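Local coordinates for protein transmembrane protease (Mus musculus, PDB 2E7V) that probably cleaves peptide bonds as a membrane-anchored serine protease, the part described here being its SEA domain, a compact alpha/beta module, at residues K86-K89 and T90-S94; M40-D43 and E44-S48; E17-E20 and A21-S24; Q93-L96 and R97-S100. One frame throughout, in Å; residues are numbered along the deposited sequence.

In the fold
All four contacts are local, between residues within five positions of each other. Interactions 1 and 4 run along helix 85-96 and its continuation, sharing Gln-93 and Ser-94, while interaction 2 forms the end of helix 28-46. These three meet one another: Phe-45 packs on Ile-92 and Val-95, and Glu-44 makes a salt bridge to Arg-98, so the two helices are joined by an apolar contact with one salt bridge beside it. Each of the three has a buried apolar side and an exposed polar side. Interaction 3 is a surface contact on the opposite side of the chain's centre, about 24 Å from interaction 1 between nearest atoms, and relies on a 3-10 turn with a tyrosine ring laid over it.

Interaction 1 (K86-K89 and T90-S94); sequences KVMK and TRIQS
Met-88 and Ile-92, one turn apart on the alpha helix 85-96 of the SEA domain, meet where Met-88 CG lies 3.8 Å from Ile-92 CD1. The methionine starts with CG opposite the backbone N (chi1 -177°) and then bends twice, which brings its methyl CE 3.6 Å from NH1 of Arg-91. A flexible thioether suits this place, since it can fill the core beside Tyr-5, Tyr-7 and Leu-50 and still touch a guanidinium. That guanidinium has its main partner outside the helix, a salt bridge to Glu-53. With Ile-92 cut back to an alanine, Met-88 CG would probably lose its apolar neighbour and a gap would open beside Tyr-7 and Leu-50. On the exposed side the extended chain of Lys-89 crosses the amide of Gln-93 at an angle, with Lys-89 CG 4.1 Å from Gln-93 CD; the contact is loose, and both residues suit a solvent-facing position. The backbone bond from Gln-93 N to Lys-89 O, 2.9 Å long, ties the same pair more firmly. Thr-90 turns its hydroxyl between its own N and carbonyl carbon (chi1 55°), which folds it back on the preceding turn. Its OG1 thereby joins Arg-91 N on Val-87 O, the hydroxyl at 2.6 Å and the backbone N at 3.3 Å.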
loop_
_atom_site.group_PDB
_atom_site.type_symbol
_atom_site.label_atom_id
_atom_site.label_comp_id
_atom_site.label_asym_id
_atom_site.label_seq_id
_atom_site.Cartn_x
_atom_site.Cartn_y
_atom_site.Cartn_z
ATOM N N LYS A 86 6.986 17.454 -6.290
ATOM C CA LYS A 86 7.817 16.550 -7.082
ATOM C C LYS A 86 8.908 15.959 -6.189
ATOM O O LYS A 86 9.214 14.768 -6.263
ATOM C CB LYS A 86 8.474 17.303 -8.244
ATOM C CG LYS A 86 7.510 17.927 -9.246
ATOM C CD LYS A 86 6.896 16.896 -10.197
ATOM C CE LYS A 86 5.815 16.053 -9.529
ATOM N NZ LYS A 86 4.690 16.901 -9.038
ATOM N N VAL A 87 9.487 16.808 -5.346
ATOM C CA VAL A 87 10.535 16.389 -4.430
ATOM C C VAL A 87 10.007 15.345 -3.454
ATOM O O VAL A 87 10.579 14.266 -3.314
ATOM C CB VAL A 87 11.068 17.581 -3.629
ATOM C CG1 VAL A 87 12.109 17.111 -2.609
ATOM C CG2 VAL A 87 11.668 18.595 -4.575
ATOM N N MET A 88 8.906 15.674 -2.783
ATOM C CA MET A 88 8.310 14.753 -1.820
ATOM C C MET A 88 8.009 13.421 -2.502
ATOM O O MET A 88 8.188 12.351 -1.920
ATOM C CB MET A 88 7.023 15.352 -1.256
ATOM C CG MET A 88 6.341 14.508 -0.195
ATOM S SD MET A 88 7.384 14.190 1.230
ATOM C CE MET A 88 8.045 15.837 1.564
ATOM N N LYS A 89 7.561 13.498 -3.752
ATOM C CA LYS A 89 7.228 12.307 -4.515
ATOM C C LYS A 89 8.404 11.355 -4.697
ATOM O O LYS A 89 8.259 10.160 -4.487
ATOM C CB LYS A 89 6.658 12.714 -5.871
ATOM C CG LYS A 89 6.240 11.572 -6.770
ATOM C CD LYS A 89 5.386 12.165 -7.885
ATOM C CE LYS A 89 5.084 11.192 -8.991
ATOM N NZ LYS A 89 4.309 11.903 -10.055
ATOM N N THR A 90 9.562 11.881 -5.087
ATOM C CA THR A 90 10.752 11.055 -5.299
ATOM C C THR A 90 11.195 10.361 -4.014
ATOM O O THR A 90 11.697 9.241 -4.056
ATOM C CB THR A 90 11.935 11.898 -5.858
ATOM O OG1 THR A 90 12.190 13.011 -4.991
ATOM C CG2 THR A 90 11.593 12.420 -7.248
ATOM N N ARG A 91 11.010 11.027 -2.878
ATOM C CA ARG A 91 11.373 10.435 -1.594
ATOM C C ARG A 91 10.392 9.311 -1.284
ATOM O O ARG A 91 10.766 8.251 -0.773
ATOM C CB ARG A 91 11.307 11.485 -0.471
ATOM C CG ARG A 91 12.192 12.717 -0.667
ATOM C CD ARG A 91 11.915 13.762 0.430
ATOM N NE ARG A 91 12.227 13.250 1.766
ATOM C CZ ARG A 91 11.910 13.868 2.903
ATOM N NH1 ARG A 91 11.261 15.026 2.881
ATOM N NH2 ARG A 91 12.247 13.329 4.066
ATOM N N ILE A 92 9.126 9.549 -1.600
ATOM C CA ILE A 92 8.086 8.560 -1.342
ATOM C C ILE A 92 8.315 7.320 -2.185
ATOM O O ILE A 92 8.214 6.192 -1.696
ATOM C CB ILE A 92 6.673 9.142 -1.632
ATOM C CG1 ILE A 92 6.343 10.227 -0.604
ATOM C CG2 ILE A 92 5.622 8.020 -1.587
ATOM C CD1 ILE A 92 5.036 10.985 -0.872
ATOM N N GLN A 93 8.646 7.526 -3.456
ATOM C CA GLN A 93 8.893 6.411 -4.362
ATOM C C GLN A 93 10.002 5.479 -3.870
ATOM O O GLN A 93 9.936 4.254 -4.060
ATOM C CB GLN A 93 9.232 6.948 -5.748
ATOM C CG GLN A 93 8.038 7.542 -6.484
ATOM C CD GLN A 93 8.447 8.273 -7.751
ATOM O OE1 GLN A 93 9.401 9.055 -7.744
ATOM N NE2 GLN A 93 7.719 8.039 -8.839
ATOM N N SER A 94 11.007 6.048 -3.215
ATOM C CA SER A 94 12.103 5.229 -2.721
ATOM C C SER A 94 11.658 4.337 -1.571
ATOM O O SER A 94 12.273 3.302 -1.316
ATOM C CB SER A 94 13.292 6.107 -2.315
ATOM O OG SER A 94 13.990 6.558 -3.471
#

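Interaction 2 (M40-D43 and E44-S48); sequences MITD and EFRGS
The ring of Phe-45 has Ile-41 at its edge, with the branch methyl CG2 in the ring plane 3.4 Å from CE1 and the carbonyl O of Ile-41 near that plane, 3.1 Å from CD1. The residues are one turn apart in the last turns of alpha helix 28-46, which packs on the sheet of the SEA domain, and their side chains run side by side in the same direction. Ile-41 places CG2 opposite its backbone N, which directs this methyl along the helix toward the ring. Around the ring, Phe-54 stacks on it and Phe-77 meets it edge-to-face, so a large flat residue suits this buried spot between helix and strands. The other flat group, the guanidinium of Arg-46, has Thr-42 CG2 obliquely beside it; the closer touch of this pair is between Thr-42 CG2 and Arg-46 CG, 4.0 Å apart, an aliphatic contact whose two side chains also touch Phe-54. Thr-42 spends its hydroxyl on Glu-38 O. Glu-44 sends its carboxylate to Arg-98, near the other helix. The helical bonding runs out at Gly-47, whose N reaches Asp-43 O at 3.1 Å with an N-H...O angle of 136°, less straight than the 168° of Phe-45 N to Ile-41 O. Just beyond, Ser-48 doubles back: its hydroxyl OG donates to Phe-45 O across 2.7 Å.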
loop_
_atom_site.group_PDB
_atom_site.type_symbol
_atom_site.label_atom_id
_atom_site.label_comp_id
_atom_site.label_asym_id
_atom_site.label_seq_id
_atom_site.Cartn_x
_atom_site.Cartn_y
_atom_site.Cartn_z
ATOM N N MET A 40 0.977 -1.876 7.083
ATOM C CA MET A 40 2.182 -2.142 6.308
ATOM C C MET A 40 2.799 -0.849 5.803
ATOM O O MET A 40 4.002 -0.620 5.954
ATOM C CB MET A 40 1.866 -3.080 5.133
ATOM C CG MET A 40 1.555 -4.524 5.568
ATOM S SD MET A 40 1.238 -5.651 4.202
ATOM C CE MET A 40 2.861 -5.669 3.449
ATOM N N ILE A 41 1.978 -0.006 5.193
ATOM C CA ILE A 41 2.456 1.268 4.667
ATOM C C ILE A 41 2.976 2.138 5.812
ATOM O O ILE A 41 4.048 2.750 5.701
ATOM C CB ILE A 41 1.331 2.001 3.890
ATOM C CG1 ILE A 41 1.043 1.250 2.586
ATOM C CG2 ILE A 41 1.738 3.443 3.590
ATOM C CD1 ILE A 41 -0.224 1.717 1.871
ATOM N N THR A 42 2.237 2.171 6.915
ATOM C CA THR A 42 2.641 2.970 8.075
ATOM C C THR A 42 3.999 2.505 8.608
ATOM O O THR A 42 4.879 3.326 8.872
ATOM C CB THR A 42 1.586 2.892 9.208
ATOM O OG1 THR A 42 0.332 3.404 8.727
ATOM C CG2 THR A 42 2.027 3.718 10.425
ATOM N N ASP A 43 4.167 1.193 8.764
ATOM C CA ASP A 43 5.432 0.640 9.254
ATOM C C ASP A 43 6.612 1.006 8.334
ATOM O O ASP A 43 7.695 1.337 8.814
ATOM C CB ASP A 43 5.354 -0.885 9.362
ATOM C CG ASP A 43 4.513 -1.352 10.538
ATOM O OD1 ASP A 43 4.095 -2.529 10.526
ATOM O OD2 ASP A 43 4.279 -0.560 11.477
ATOM N N GLU A 44 6.408 0.937 7.021
ATOM C CA GLU A 44 7.488 1.266 6.091
ATOM C C GLU A 44 7.950 2.715 6.234
ATOM O O GLU A 44 9.149 2.989 6.307
ATOM C CB GLU A 44 7.058 1.023 4.641
ATOM C CG GLU A 44 6.875 -0.435 4.272
ATOM C CD GLU A 44 8.079 -1.286 4.620
ATOM O OE1 GLU A 44 9.223 -0.818 4.419
ATOM O OE2 GLU A 44 7.880 -2.429 5.085
ATOM N N PHE A 45 7.010 3.651 6.272
ATOM C CA PHE A 45 7.411 5.046 6.390
ATOM C C PHE A 45 8.003 5.351 7.754
ATOM O O PHE A 45 8.907 6.182 7.862
ATOM C CB PHE A 45 6.244 5.979 6.091
ATOM C CG PHE A 45 5.869 6.017 4.637
ATOM C CD1 PHE A 45 4.784 5.289 4.160
ATOM C CD2 PHE A 45 6.617 6.769 3.739
ATOM C CE1 PHE A 45 4.448 5.312 2.813
ATOM C CE2 PHE A 45 6.290 6.801 2.385
ATOM C CZ PHE A 45 5.200 6.069 1.921
ATOM N N ARG A 46 7.496 4.686 8.787
ATOM C CA ARG A 46 8.010 4.884 10.138
ATOM C C ARG A 46 9.475 4.466 10.159
ATOM O O ARG A 46 10.274 4.995 10.933
ATOM C CB ARG A 46 7.214 4.046 11.152
ATOM C CG ARG A 46 5.828 4.592 11.483
ATOM C CD ARG A 46 5.893 6.007 12.040
ATOM N NE ARG A 46 4.562 6.588 12.205
ATOM C CZ ARG A 46 4.292 7.887 12.088
ATOM N NH1 ARG A 46 5.266 8.745 11.804
ATOM N NH2 ARG A 46 3.050 8.327 12.246
ATOM N N GLY A 47 9.819 3.510 9.301
ATOM C CA GLY A 47 11.194 3.043 9.216
ATOM C C GLY A 47 11.890 3.572 7.975
ATOM O O GLY A 47 12.612 2.836 7.309
ATOM N N SER A 48 11.683 4.849 7.660
ATOM C CA SER A 48 12.294 5.453 6.476
ATOM C C SER A 48 12.787 6.878 6.756
ATOM O O SER A 48 12.650 7.380 7.869
ATOM C CB SER A 48 11.274 5.494 5.333
ATOM O OG SER A 48 10.338 6.535 5.551
#

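Interaction 3 (E17-E20 and A21-S24); sequences EYTE and ALNS
Tyr-18 lays its ring over the side chain of Leu-22, whose CB sits 3.9 Å from the ring centroid and 26° off the normal, a CH-pi contact over one face. CB is displaced toward the rim, nearest to Tyr-18 CE1 at 3.6 Å, while the leucine methyl CD1 reaches Tyr-18 CD1 at 3.8 Å. The ring gets there because Tyr-18 CG points opposite the backbone N (chi1 -172°), swinging the side chain across the following 3-10 turn. Were Leu-22 shortened to an alanine, the methyl against Tyr-18 CD1 would go, and a gap toward Val-69 is likely to open. At the far end of the ring, the OD1 of Asn-23 lies in the ring plane and receives a hydrogen bond from Tyr-18 OH; at 2.4 Å it is unusually short, so its exact length is doubtful. Tyrosine suits the spot, since one side chain offers both an apolar face and a polar end. The turn itself is held by Leu-22 N to Thr-19 O at 2.9 Å and Asn-23 N to Glu-20 O at 2.7 Å, each donor standing well above the plane of its carbonyl, as happens when bonds span three residues. The turn links strand 16-17 to helix 28-46: Ala-21 and Leu-22 touch Glu-29 of that helix, Tyr-18 and Leu-22 touch Val-69 of strand 68-78, and the backbone of Tyr-18 bonds to Thr-67.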
loop_
_atom_site.group_PDB
_atom_site.type_symbol
_atom_site.label_atom_id
_atom_site.label_comp_id
_atom_site.label_asym_id
_atom_site.label_seq_id
_atom_site.Cartn_x
_atom_site.Cartn_y
_atom_site.Cartn_z
ATOM N N GLU A 17 -7.685 -13.093 -3.437
ATOM C CA GLU A 17 -8.738 -13.184 -4.435
ATOM C C GLU A 17 -9.830 -12.208 -4.042
ATOM O O GLU A 17 -10.135 -12.054 -2.861
ATOM C CB GLU A 17 -9.313 -14.603 -4.491
ATOM C CG GLU A 17 -10.479 -14.756 -5.464
ATOM C CD GLU A 17 -11.022 -16.181 -5.521
ATOM O OE1 GLU A 17 -12.089 -16.386 -6.132
ATOM O OE2 GLU A 17 -10.380 -17.093 -4.958
ATOM N N TYR A 18 -10.408 -11.536 -5.025
ATOM C CA TYR A 18 -11.486 -10.602 -4.748
ATOM C C TYR A 18 -12.757 -11.430 -4.539
ATOM O O TYR A 18 -13.134 -12.214 -5.402
ATOM C CB TYR A 18 -11.682 -9.641 -5.926
ATOM C CG TYR A 18 -12.653 -8.526 -5.635
ATOM C CD1 TYR A 18 -12.219 -7.315 -5.080
ATOM C CD2 TYR A 18 -14.013 -8.688 -5.875
ATOM C CE1 TYR A 18 -13.129 -6.297 -4.770
ATOM C CE2 TYR A 18 -14.926 -7.681 -5.567
ATOM C CZ TYR A 18 -14.481 -6.492 -5.017
ATOM O OH TYR A 18 -15.397 -5.506 -4.717
ATOM N N THR A 19 -13.399 -11.264 -3.389
ATOM C CA THR A 19 -14.630 -11.994 -3.066
ATOM C C THR A 19 -15.732 -10.969 -2.801
ATOM O O THR A 19 -15.435 -9.795 -2.619
ATOM C CB THR A 19 -14.430 -12.858 -1.821
ATOM O OG1 THR A 19 -13.995 -12.032 -0.728
ATOM C CG2 THR A 19 -13.379 -13.929 -2.087
ATOM N N GLU A 20 -16.994 -11.398 -2.766
ATOM C CA GLU A 20 -18.101 -10.462 -2.545
ATOM C C GLU A 20 -17.961 -9.596 -1.303
ATOM O O GLU A 20 -18.305 -8.409 -1.320
ATOM C CB GLU A 20 -19.434 -11.205 -2.489
ATOM C CG GLU A 20 -19.924 -11.614 -3.848
ATOM C CD GLU A 20 -20.083 -10.418 -4.760
ATOM O OE1 GLU A 20 -21.110 -9.714 -4.646
ATOM O OE2 GLU A 20 -19.171 -10.175 -5.579
ATOM N N ALA A 21 -17.470 -10.186 -0.223
ATOM C CA ALA A 21 -17.289 -9.443 1.010
ATOM C C ALA A 21 -16.508 -8.160 0.756
ATOM O O ALA A 21 -16.676 -7.183 1.479
ATOM C CB ALA A 21 -16.556 -10.297 2.041
ATOM N N LEU A 22 -15.662 -8.154 -0.272
ATOM C CA LEU A 22 -14.862 -6.964 -0.557
ATOM C C LEU A 22 -15.635 -5.825 -1.214
ATOM O O LEU A 22 -15.110 -4.721 -1.345
ATOM C CB LEU A 22 -13.632 -7.331 -1.399
ATOM C CG LEU A 22 -12.634 -8.286 -0.723
ATOM C CD1 LEU A 22 -11.329 -8.287 -1.503
ATOM C CD2 LEU A 22 -12.387 -7.850 0.725
ATOM N N ASN A 23 -16.886 -6.089 -1.601
ATOM C CA ASN A 23 -17.741 -5.080 -2.232
ATOM C C ASN A 23 -18.216 -4.040 -1.227
ATOM O O ASN A 23 -18.594 -2.923 -1.592
ATOM C CB ASN A 23 -18.997 -5.730 -2.826
ATOM C CG ASN A 23 -18.765 -6.339 -4.183
ATOM O OD1 ASN A 23 -17.669 -6.273 -4.733
ATOM N ND2 ASN A 23 -19.806 -6.936 -4.738
ATOM N N SER A 24 -18.222 -4.429 0.040
ATOM C CA SER A 24 -18.697 -3.554 1.092
ATOM C C SER A 24 -17.654 -3.212 2.136
ATOM O O SER A 24 -17.068 -4.093 2.755
ATOM C CB SER A 24 -19.902 -4.186 1.786
ATOM O OG SER A 24 -20.225 -3.469 2.960
#

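Interaction 4 (Q93-L96 and R97-S100); sequences QSVL and RRLS
Arg-97 N bonds to Gln-93 O at 3.0 Å as an alpha-helical link across four residues, but the next two steps are tighter. Arg-98 N goes to Val-95 O at 2.9 Å and Leu-99 N to Leu-96 O at 2.8 Å, bonds across three residues of the 3-10 type, with their donors more than 50° out of the carbonyl planes. The C-terminal end of the SEA-domain helix 85-96 thus passes into a tighter winding before the loop to strand 106-107. Leu-96 suits the buried inner side, packing on Phe-45 and Leu-105; Leu-99, partly exposed, touches Glu-44 and brings its CD1 4.4 Å from Leu-96 CD2. Arg-98 leaves on another side, with Val-95 CG1 over one face of its guanidinium, which reaches Glu-44 and hydrogen-bonds Gly-47 O, pinning the two helix ends together. Arg-97 instead curls back along its own helix. Its CG stands opposite the backbone N (chi1 -176°), and bends at chi2 and chi3 return the guanidinium to the preceding turn, where Ser-94 O lies over one face. A positive group so near C-terminal carbonyls would probably be favoured by the helix dipole. The small serine suits the spot: its OG sits at the guanidinium edge, only 8° out of the plane, and accepts from Arg-97 NH2 at 2.7 Å.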
loop_
_atom_site.group_PDB
_atom_site.type_symbol
_atom_site.label_atom_id
_atom_site.label_comp_id
_atom_site.label_asym_id
_atom_site.label_seq_id
_atom_site.Cartn_x
_atom_site.Cartn_y
_atom_site.Cartn_z
ATOM N N GLN A 93 8.646 7.526 -3.456
ATOM C CA GLN A 93 8.893 6.411 -4.362
ATOM C C GLN A 93 10.002 5.479 -3.870
ATOM O O GLN A 93 9.936 4.254 -4.060
ATOM C CB GLN A 93 9.232 6.948 -5.748
ATOM C CG GLN A 93 8.038 7.542 -6.484
ATOM C CD GLN A 93 8.447 8.273 -7.751
ATOM O OE1 GLN A 93 9.401 9.055 -7.744
ATOM N NE2 GLN A 93 7.719 8.039 -8.839
ATOM N N SER A 94 11.007 6.048 -3.215
ATOM C CA SER A 94 12.103 5.229 -2.721
ATOM C C SER A 94 11.658 4.337 -1.571
ATOM O O SER A 94 12.273 3.302 -1.316
ATOM C CB SER A 94 13.292 6.107 -2.315
ATOM O OG SER A 94 13.990 6.558 -3.471
ATOM N N VAL A 95 10.581 4.721 -0.888
ATOM C CA VAL A 95 10.065 3.897 0.200
ATOM C C VAL A 95 9.134 2.830 -0.366
ATOM O O VAL A 95 9.233 1.651 -0.009
ATOM C CB VAL A 95 9.308 4.746 1.252
ATOM C CG1 VAL A 95 8.767 3.848 2.357
ATOM C CG2 VAL A 95 10.248 5.791 1.848
ATOM N N LEU A 96 8.245 3.233 -1.272
ATOM C CA LEU A 96 7.295 2.289 -1.864
ATOM C C LEU A 96 8.006 1.157 -2.607
ATOM O O LEU A 96 7.525 0.024 -2.659
ATOM C CB LEU A 96 6.329 3.023 -2.809
ATOM C CG LEU A 96 5.479 4.120 -2.156
ATOM C CD1 LEU A 96 4.548 4.704 -3.192
ATOM C CD2 LEU A 96 4.678 3.580 -0.972
ATOM N N ARG A 97 9.170 1.474 -3.160
ATOM C CA ARG A 97 9.961 0.499 -3.882
ATOM C C ARG A 97 10.302 -0.686 -2.979
ATOM O O ARG A 97 10.509 -1.798 -3.460
ATOM C CB ARG A 97 11.244 1.161 -4.398
ATOM C CG ARG A 97 12.128 0.273 -5.246
ATOM C CD ARG A 97 12.894 1.081 -6.304
ATOM N NE ARG A 97 13.767 2.126 -5.756
ATOM C CZ ARG A 97 13.351 3.308 -5.304
ATOM N NH1 ARG A 97 12.061 3.619 -5.326
ATOM N NH2 ARG A 97 14.228 4.192 -4.840
ATOM N N ARG A 98 10.356 -0.450 -1.670
ATOM C CA ARG A 98 10.672 -1.527 -0.731
ATOM C C ARG A 98 9.528 -2.545 -0.641
ATOM O O ARG A 98 9.739 -3.708 -0.275
ATOM C CB ARG A 98 10.967 -0.947 0.659
ATOM C CG ARG A 98 11.950 0.206 0.636
ATOM C CD ARG A 98 12.546 0.532 2.005
ATOM N NE ARG A 98 11.551 0.642 3.067
ATOM C CZ ARG A 98 11.773 1.233 4.238
ATOM N NH1 ARG A 98 12.955 1.777 4.494
ATOM N NH2 ARG A 98 10.823 1.259 5.163
ATOM N N LEU A 99 8.321 -2.106 -0.982
ATOM C CA LEU A 99 7.142 -2.971 -0.938
ATOM C C LEU A 99 6.972 -3.785 -2.216
ATOM O O LEU A 99 6.228 -4.765 -2.234
ATOM C CB LEU A 99 5.876 -2.132 -0.724
ATOM C CG LEU A 99 5.684 -1.592 0.688
ATOM C CD1 LEU A 99 4.628 -0.487 0.700
ATOM C CD2 LEU A 99 5.290 -2.764 1.606
ATOM N N SER A 100 7.665 -3.377 -3.278
ATOM C CA SER A 100 7.557 -4.048 -4.575
ATOM C C SER A 100 8.694 -5.014 -4.883
ATOM O O SER A 100 9.840 -4.795 -4.490
ATOM C CB SER A 100 7.477 -3.011 -5.705
ATOM O OG SER A 100 7.344 -3.648 -6.970
#